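PDB 2RGY: transcriptional regulator, LacI family from Burkholderia phymatum, which probably represses or adjusts transcription by binding operator DNA in response to a small effector, likely a sugar, held by its periplasmic binding protein-like core. Local coordinates for residues A[120-125]-A[220-225]; A[129-134]-A[152-157]; A[228-233]-A[275-280]. All coordinates share one frame; numbering follows the deposited sequence.

Contact 1. Residues A[120-125]-A[220-225]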
# COMPACT_ATOMS: atom_id res chain seq x y z
N ALA A 120 -3.83 20.75 -14.75
CA ALA A 120 -3.63 22.17 -14.93
C ALA A 120 -4.97 22.90 -15.03
O ALA A 120 -5.16 23.93 -14.39
CB ALA A 120 -2.79 22.44 -16.17
N ALA A 121 -5.88 22.36 -15.83
CA ALA A 121 -7.19 22.99 -16.02
C ALA A 121 -7.98 23.09 -14.72
O ALA A 121 -8.70 24.06 -14.51
CB ALA A 121 -8.00 22.22 -17.05
N THR A 122 -7.85 22.08 -13.87
CA THR A 122 -8.56 22.10 -12.60
C THR A 122 -8.07 23.32 -11.82
O THR A 122 -8.86 24.14 -11.36
CB THR A 122 -8.29 20.83 -11.76
OG1 THR A 122 -8.62 19.66 -12.52
CG2 THR A 122 -9.13 20.84 -10.50
N LEU A 123 -6.76 23.44 -11.68
CA LEU A 123 -6.17 24.56 -10.95
C LEU A 123 -6.49 25.91 -11.59
O LEU A 123 -6.93 26.84 -10.91
CB LEU A 123 -4.65 24.38 -10.85
CG LEU A 123 -4.19 23.19 -10.02
CD1 LEU A 123 -2.68 23.04 -10.07
CD2 LEU A 123 -4.67 23.37 -8.58
N ILE A 124 -6.27 26.02 -12.88
CA ILE A 124 -6.53 27.28 -13.55
C ILE A 124 -7.99 27.68 -13.49
O ILE A 124 -8.30 28.85 -13.28
CB ILE A 124 -6.04 27.23 -15.01
CG1 ILE A 124 -4.51 27.26 -15.03
CG2 ILE A 124 -6.59 28.44 -15.78
CD1 ILE A 124 -3.90 26.78 -16.31
N GLU A 125 -8.89 26.72 -13.64
CA GLU A 125 -10.32 27.02 -13.59
C GLU A 125 -10.74 27.51 -12.21
O GLU A 125 -11.78 28.16 -12.06
CB GLU A 125 -11.13 25.78 -13.99
CG GLU A 125 -10.97 25.43 -15.47
CD GLU A 125 -11.73 24.19 -15.88
OE1 GLU A 125 -12.28 23.50 -14.99
OE2 GLU A 125 -11.79 23.90 -17.10
N SER A 220 -4.01 25.10 -2.82
CA SER A 220 -4.85 24.07 -3.41
C SER A 220 -3.89 23.03 -3.94
O SER A 220 -2.93 23.36 -4.62
CB SER A 220 -5.70 24.65 -4.54
OG SER A 220 -6.77 25.41 -4.02
N VAL A 221 -4.16 21.77 -3.62
CA VAL A 221 -3.28 20.68 -4.03
C VAL A 221 -4.01 19.62 -4.84
O VAL A 221 -5.08 19.17 -4.44
CB VAL A 221 -2.66 19.98 -2.78
CG1 VAL A 221 -1.72 18.86 -3.21
CG2 VAL A 221 -1.93 21.00 -1.92
N ILE A 222 -3.45 19.24 -5.98
CA ILE A 222 -4.08 18.20 -6.78
C ILE A 222 -3.09 17.07 -7.04
O ILE A 222 -1.95 17.32 -7.42
CB ILE A 222 -4.60 18.74 -8.12
CG1 ILE A 222 -5.26 17.60 -8.90
CG2 ILE A 222 -3.47 19.35 -8.92
CD1 ILE A 222 -6.10 18.06 -10.09
N GLY A 223 -3.53 15.83 -6.83
CA GLY A 223 -2.65 14.70 -7.04
C GLY A 223 -2.84 14.01 -8.38
O GLY A 223 -3.52 14.53 -9.26
N TYR A 224 -2.25 12.83 -8.53
CA TYR A 224 -2.34 12.10 -9.78
C TYR A 224 -2.36 10.60 -9.48
O TYR A 224 -1.57 10.12 -8.67
CB TYR A 224 -1.14 12.44 -10.65
CG TYR A 224 -1.31 12.16 -12.12
CD1 TYR A 224 -1.69 13.16 -13.01
CD2 TYR A 224 -1.03 10.89 -12.63
CE1 TYR A 224 -1.79 12.91 -14.38
CE2 TYR A 224 -1.13 10.62 -14.00
CZ TYR A 224 -1.51 11.64 -14.87
OH TYR A 224 -1.57 11.38 -16.23
N ASP A 225 -3.28 9.89 -10.14
CA ASP A 225 -3.49 8.44 -10.01
C ASP A 225 -4.90 8.18 -9.48
O ASP A 225 -5.66 7.40 -10.05
CB ASP A 225 -2.50 7.76 -9.04
CG ASP A 225 -1.08 7.66 -9.60
OD1 ASP A 225 -0.90 7.66 -10.83
OD2 ASP A 225 -0.13 7.54 -8.79

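Contact 2. Residues A[129-134]-A[152-157]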
# COMPACT_ATOMS: atom_id res chain seq x y z
N ARG A 129 -3.19 31.30 -10.72
CA ARG A 129 -2.30 31.77 -11.78
C ARG A 129 -0.84 31.48 -11.46
O ARG A 129 -0.01 31.37 -12.36
CB ARG A 129 -2.46 33.28 -11.99
CG ARG A 129 -3.80 33.74 -12.54
CD ARG A 129 -3.96 33.43 -14.02
NE ARG A 129 -2.85 33.95 -14.83
CZ ARG A 129 -2.76 33.80 -16.15
NH1 ARG A 129 -3.72 33.16 -16.81
NH2 ARG A 129 -1.70 34.27 -16.82
N LYS A 130 -0.52 31.40 -10.17
CA LYS A 130 0.84 31.12 -9.71
C LYS A 130 0.82 29.68 -9.22
O LYS A 130 0.30 29.40 -8.13
CB LYS A 130 1.24 32.05 -8.57
CG LYS A 130 1.31 33.53 -8.93
CD LYS A 130 2.55 33.86 -9.76
CE LYS A 130 2.65 35.36 -10.03
NZ LYS A 130 1.43 35.91 -10.72
N LEU A 131 1.38 28.77 -10.01
CA LEU A 131 1.38 27.36 -9.70
C LEU A 131 2.78 26.81 -9.44
O LEU A 131 3.77 27.46 -9.76
CB LEU A 131 0.75 26.61 -10.88
CG LEU A 131 -0.56 27.23 -11.38
CD1 LEU A 131 -0.88 26.72 -12.76
CD2 LEU A 131 -1.67 26.92 -10.40
N ALA A 132 2.83 25.62 -8.87
CA ALA A 132 4.09 24.94 -8.57
C ALA A 132 3.90 23.45 -8.87
O ALA A 132 2.78 22.94 -8.85
CB ALA A 132 4.46 25.15 -7.09
N VAL A 133 5.00 22.75 -9.15
CA VAL A 133 4.92 21.33 -9.45
C VAL A 133 6.00 20.49 -8.79
O VAL A 133 7.17 20.87 -8.74
CB VAL A 133 5.03 21.08 -10.97
CG1 VAL A 133 4.93 19.59 -11.24
CG2 VAL A 133 3.94 21.85 -11.73
N ILE A 134 5.60 19.33 -8.27
CA ILE A 134 6.52 18.38 -7.66
C ILE A 134 6.34 17.16 -8.54
O ILE A 134 5.28 16.53 -8.52
CB ILE A 134 6.13 18.04 -6.20
CG1 ILE A 134 6.38 19.25 -5.30
CG2 ILE A 134 6.94 16.83 -5.73
CD1 ILE A 134 5.95 19.03 -3.86
N ASP A 152 1.24 22.39 -21.51
CA ASP A 152 0.59 22.80 -22.75
C ASP A 152 -0.60 23.64 -22.33
O ASP A 152 -0.82 24.73 -22.85
CB ASP A 152 0.07 21.60 -23.56
CG ASP A 152 1.17 20.82 -24.25
OD1 ASP A 152 2.27 21.37 -24.46
OD2 ASP A 152 0.93 19.64 -24.60
N GLU A 153 -1.37 23.13 -21.37
CA GLU A 153 -2.55 23.82 -20.86
C GLU A 153 -2.17 25.18 -20.27
O GLU A 153 -2.89 26.17 -20.45
CB GLU A 153 -3.25 22.96 -19.81
CG GLU A 153 -4.54 23.54 -19.25
CD GLU A 153 -5.65 23.63 -20.28
OE1 GLU A 153 -5.64 22.86 -21.26
OE2 GLU A 153 -6.56 24.47 -20.09
N LEU A 154 -1.05 25.23 -19.56
CA LEU A 154 -0.58 26.48 -18.96
C LEU A 154 -0.25 27.48 -20.06
O LEU A 154 -0.56 28.67 -19.94
CB LEU A 154 0.67 26.27 -18.10
CG LEU A 154 0.65 25.37 -16.85
CD1 LEU A 154 1.66 25.89 -15.84
CD2 LEU A 154 -0.74 25.33 -16.22
N ALA A 155 0.39 27.00 -21.13
CA ALA A 155 0.78 27.85 -22.24
C ALA A 155 -0.44 28.49 -22.90
O ALA A 155 -0.38 29.64 -23.32
CB ALA A 155 1.57 27.05 -23.27
N ARG A 156 -1.53 27.73 -22.98
CA ARG A 156 -2.78 28.24 -23.57
C ARG A 156 -3.35 29.37 -22.74
O ARG A 156 -4.21 30.13 -23.21
CB ARG A 156 -3.84 27.13 -23.67
CG ARG A 156 -3.57 26.08 -24.72
CD ARG A 156 -4.61 24.97 -24.67
NE ARG A 156 -4.16 23.82 -25.45
CZ ARG A 156 -3.85 22.63 -24.95
NH1 ARG A 156 -3.95 22.41 -23.64
NH2 ARG A 156 -3.39 21.68 -25.74
N HIS A 157 -2.89 29.49 -21.50
CA HIS A 157 -3.36 30.53 -20.61
C HIS A 157 -2.34 31.62 -20.37
O HIS A 157 -2.48 32.42 -19.44
CB HIS A 157 -3.81 29.93 -19.29
CG HIS A 157 -5.11 29.21 -19.40
ND1 HIS A 157 -5.20 27.90 -19.81
CD2 HIS A 157 -6.38 29.65 -19.26
CE1 HIS A 157 -6.47 27.56 -19.92
NE2 HIS A 157 -7.21 28.60 -19.59

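Contact 3. Residues A[228-233]-A[275-280]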
# COMPACT_ATOMS: atom_id res chain seq x y z
N TYR A 228 -6.46 4.82 -3.92
CA TYR A 228 -7.46 4.90 -2.88
C TYR A 228 -7.04 5.29 -1.47
O TYR A 228 -7.72 5.01 -0.49
CB TYR A 228 -8.33 3.64 -2.92
CG TYR A 228 -9.25 3.69 -4.14
CD1 TYR A 228 -9.66 2.52 -4.79
CD2 TYR A 228 -9.70 4.93 -4.63
CE1 TYR A 228 -10.52 2.59 -5.91
CE2 TYR A 228 -10.56 5.00 -5.75
CZ TYR A 228 -10.96 3.83 -6.38
OH TYR A 228 -11.83 3.90 -7.46
N SER A 229 -5.92 6.00 -1.40
CA SER A 229 -5.44 6.53 -0.14
C SER A 229 -5.84 8.02 -0.16
O SER A 229 -5.79 8.71 0.86
CB SER A 229 -3.91 6.42 -0.06
OG SER A 229 -3.40 7.06 1.11
N ALA A 230 -6.27 8.48 -1.34
CA ALA A 230 -6.66 9.88 -1.54
C ALA A 230 -7.95 10.30 -0.86
O ALA A 230 -8.01 11.37 -0.24
CB ALA A 230 -6.74 10.19 -3.04
N ALA A 231 -8.99 9.47 -0.97
CA ALA A 231 -10.27 9.80 -0.36
C ALA A 231 -10.14 9.98 1.14
O ALA A 231 -10.94 10.69 1.76
CB ALA A 231 -11.30 8.70 -0.66
N TYR A 232 -9.13 9.36 1.73
CA TYR A 232 -8.94 9.46 3.17
C TYR A 232 -7.78 10.34 3.60
O TYR A 232 -7.30 10.24 4.73
CB TYR A 232 -8.80 8.06 3.76
CG TYR A 232 -9.99 7.22 3.41
CD1 TYR A 232 -9.94 6.29 2.36
CD2 TYR A 232 -11.20 7.38 4.09
CE1 TYR A 232 -11.07 5.56 2.00
CE2 TYR A 232 -12.32 6.66 3.74
CZ TYR A 232 -12.26 5.75 2.70
OH TYR A 232 -13.37 5.01 2.39
N ALA A 233 -7.33 11.19 2.69
CA ALA A 233 -6.26 12.12 3.01
C ALA A 233 -6.93 13.23 3.80
O ALA A 233 -8.16 13.35 3.82
CB ALA A 233 -5.65 12.68 1.73
N SER A 275 -11.09 13.43 -10.07
CA SER A 275 -11.89 13.10 -8.92
C SER A 275 -11.85 14.30 -7.98
O SER A 275 -10.89 14.47 -7.23
CB SER A 275 -11.35 11.85 -8.24
OG SER A 275 -11.38 10.76 -9.14
N MSE A 276 -12.87 15.13 -8.05
CA MSE A 276 -12.95 16.33 -7.23
C MSE A 276 -13.28 16.00 -5.78
O MSE A 276 -14.32 15.41 -5.50
CB MSE A 276 -14.00 17.30 -7.77
CG MSE A 276 -13.58 18.11 -8.99
SE MSE A 276 -12.22 19.30 -8.72
CE MSE A 276 -12.73 20.09 -7.22
N ARG A 277 -12.39 16.38 -4.88
CA ARG A 277 -12.63 16.13 -3.46
C ARG A 277 -12.55 17.45 -2.71
O ARG A 277 -13.21 18.40 -3.11
CB ARG A 277 -11.65 15.08 -2.93
CG ARG A 277 -11.80 13.75 -3.68
CD ARG A 277 -11.47 12.55 -2.81
NE ARG A 277 -11.71 11.27 -3.49
CZ ARG A 277 -10.95 10.77 -4.45
NH1 ARG A 277 -9.87 11.43 -4.87
NH2 ARG A 277 -11.25 9.60 -5.00
N ALA A 278 -11.72 17.54 -1.68
CA ALA A 278 -11.67 18.79 -0.92
C ALA A 278 -10.35 19.54 -0.85
O ALA A 278 -10.24 20.51 -0.11
CB ALA A 278 -12.19 18.53 0.49
N SER A 279 -9.35 19.11 -1.62
CA SER A 279 -8.05 19.78 -1.55
C SER A 279 -7.89 20.93 -2.53
O SER A 279 -6.88 21.63 -2.50
CB SER A 279 -6.92 18.77 -1.77
OG SER A 279 -7.04 18.19 -3.04
N VAL A 280 -8.86 21.13 -3.41
CA VAL A 280 -8.80 22.24 -4.36
C VAL A 280 -9.98 23.19 -4.17
O VAL A 280 -11.14 22.76 -4.14
CB VAL A 280 -8.78 21.74 -5.83
CG1 VAL A 280 -8.75 22.93 -6.80
CG2 VAL A 280 -7.58 20.85 -6.07

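Contact 1. Residues A[120-125]-A[220-225]
Ile222 lays its side chain from strand 220-223 against Thr122 and Leu123 of helix 112-125, and its two branches divide the work. The delta methyl meets the threonine, Ile222 CD1 lying 3.8 Å from Thr122 OG1 and about as close to CB, while the gamma methyl meets the leucine, Ile222 CG2 standing 3.9 Å from Leu123 CD1. This split follows from the torsion of the isoleucine: CG1 is anti to the backbone N (chi1 -180°), which points CD1 at Thr122 and leaves CG2, between the backbone N and the carbonyl carbon, facing Leu123. Leu123 leaves the helix on its flank and bends its isobutyl end back to the strand, where CD2 also comes 4.3 Å from the carbonyl O of Ser220. The direct contact is mainly apolar, and all four touching residues are buried. Thr122 OG1 touches the methyl while hydrogen-bonded to Leu118 O, one helical turn back. Ser220 OG is likewise engaged, with Ala281 O. Further out, Ile222 bonds through its backbone to Leu193 and Cys195 of the adjacent strand and rests its side chain on Phe194, while Val221 turns to the other side of the sheet, against Leu205 and Phe208 of helix 198-210. The helix and strand segments run nearly antiparallel, at 164°, with axes 9.5 Å apart. A helix laid antiparallel over a central strand, with a second helix behind, is characteristic of the alpha/beta/alpha sandwich in the periplasmic binding protein-like subdomains of LacI-family regulators.

Contact 2. Residues A[129-134]-A[152-157]
Arg129 and His157 cross with guanidinium and imidazole planes 67° apart, and what joins them is the backbone oxygen of the histidine rather than its ring. Arg129 NH1 donates to His157 O at 3.0 Å, near the guanidinium edge but tilted 17° from its plane, and it meets the oxygen within the carbonyl plane. Arg129 NH2 reaches the same oxygen at 3.3 Å in a weak second bond, giving a lopsided fork. The arginine chain gets there by bending at chi2 and chi3, which curls the head round from the loop before strand 131-135. The imidazole turns back to the last turn of helix 141-155: His157 ND1 donates to Glu153 O at 3.0 Å, almost straight at 177°, with the oxygen in the ring plane, an arrangement that fixes the ring's rotation. Deeper in, Leu131 and Leu154 approach at a slant, and Leu131 CD1 touches Leu154 CD2 at 3.7 Å. Leu154 is also packed against Ala120 and Ile124 of helix 112-125, and the methyl contact thus continues into packing on that helix. Arg156 NH1 forms a salt bridge with Glu153 OE1, its hydrogen bond weak. The contact lies in the beta-alpha-beta unit of strand 131-135, helix 141-155 and strand 166-168, joining the start of the first strand to the C-terminal end of its helix. A cation here meets a carbonyl near the C-terminal end of helix 141-155, so its charge would probably be eased by the negative end of the helix dipole, while the leucines beneath supply the apolar part of the join.

Contact 3. Residues A[228-233]-A[275-280]
Arg277 sets CG anti to its carbonyl carbon (chi1 -60°) and then bends at chi2, -149°, which carries the rest of the chain across to Ala230 and Ala231. With chi3 extended at 175°, CD and NE arrive beside the turn at 230-233, and the guanidinium lies with Ala231 CA over one of its faces. Arg277 NE is 3.7 Å from Ala231 CA, and the methyl of Ala231 is hardly farther away. Ala230 CB approaches NH1 of Arg277 obliquely, at 3.8 Å. These are van der Waals contacts of small aliphatic groups on a flat cation, and the polar end of the arginine is served by neighbours: NH1 donates to Leu237 O, and NH2 forms a salt bridge with Asp226 OD1. Asp226 also takes a hydrogen bond from Ser275 OG through its other carboxylate oxygen, so one acidic side chain links two residues of 275-280. The alanines are presented by a type I beta turn from Ala230 to Ala233, closed by the bond from Ala233 N to Ala230 O, 3.0 Å long. Ala231 CB also lies 4.0 Å above the plane of the Tyr232 ring, toward its rim; Tyr232 in turn packs on Glu174 of the second subunit. The turn, in the loop between strands 220-223 and 238-241, is thus backed by an arginine from the segment following strand 273-275. Chemically, the anion and the carbonyl probably fix where the guanidinium lies, while Ala231 covers part of one face and Ala230 approaches obliquely, neither side chain competing for its N-H groups.

Overall arrangement
Following the chain from the N terminus, helix 112-125 comes first and leads directly into strand 131-135. Contact 2 closes a short loop, from 129-134 to 152-157, nested wholly within the much longer loop that contact 1 closes when 220-225 returns to helix 112-125. Contact 3 follows in series, joining 228-233 to 275-280. Contacts 1 and 2 also meet where Ile124 packs on His157. Contacts 1 and 3 touch through a probable hydrogen bond between Val221 O and Ser279 OG. Contacts 2 and 3 do not touch. Contacts 1 and 2 join helices 112-125 and 141-155 to strands 220-223 and 131-135 of the mixed sheet; contact 3 ties the loop after strand 220-223 to the segment after strand 273-275.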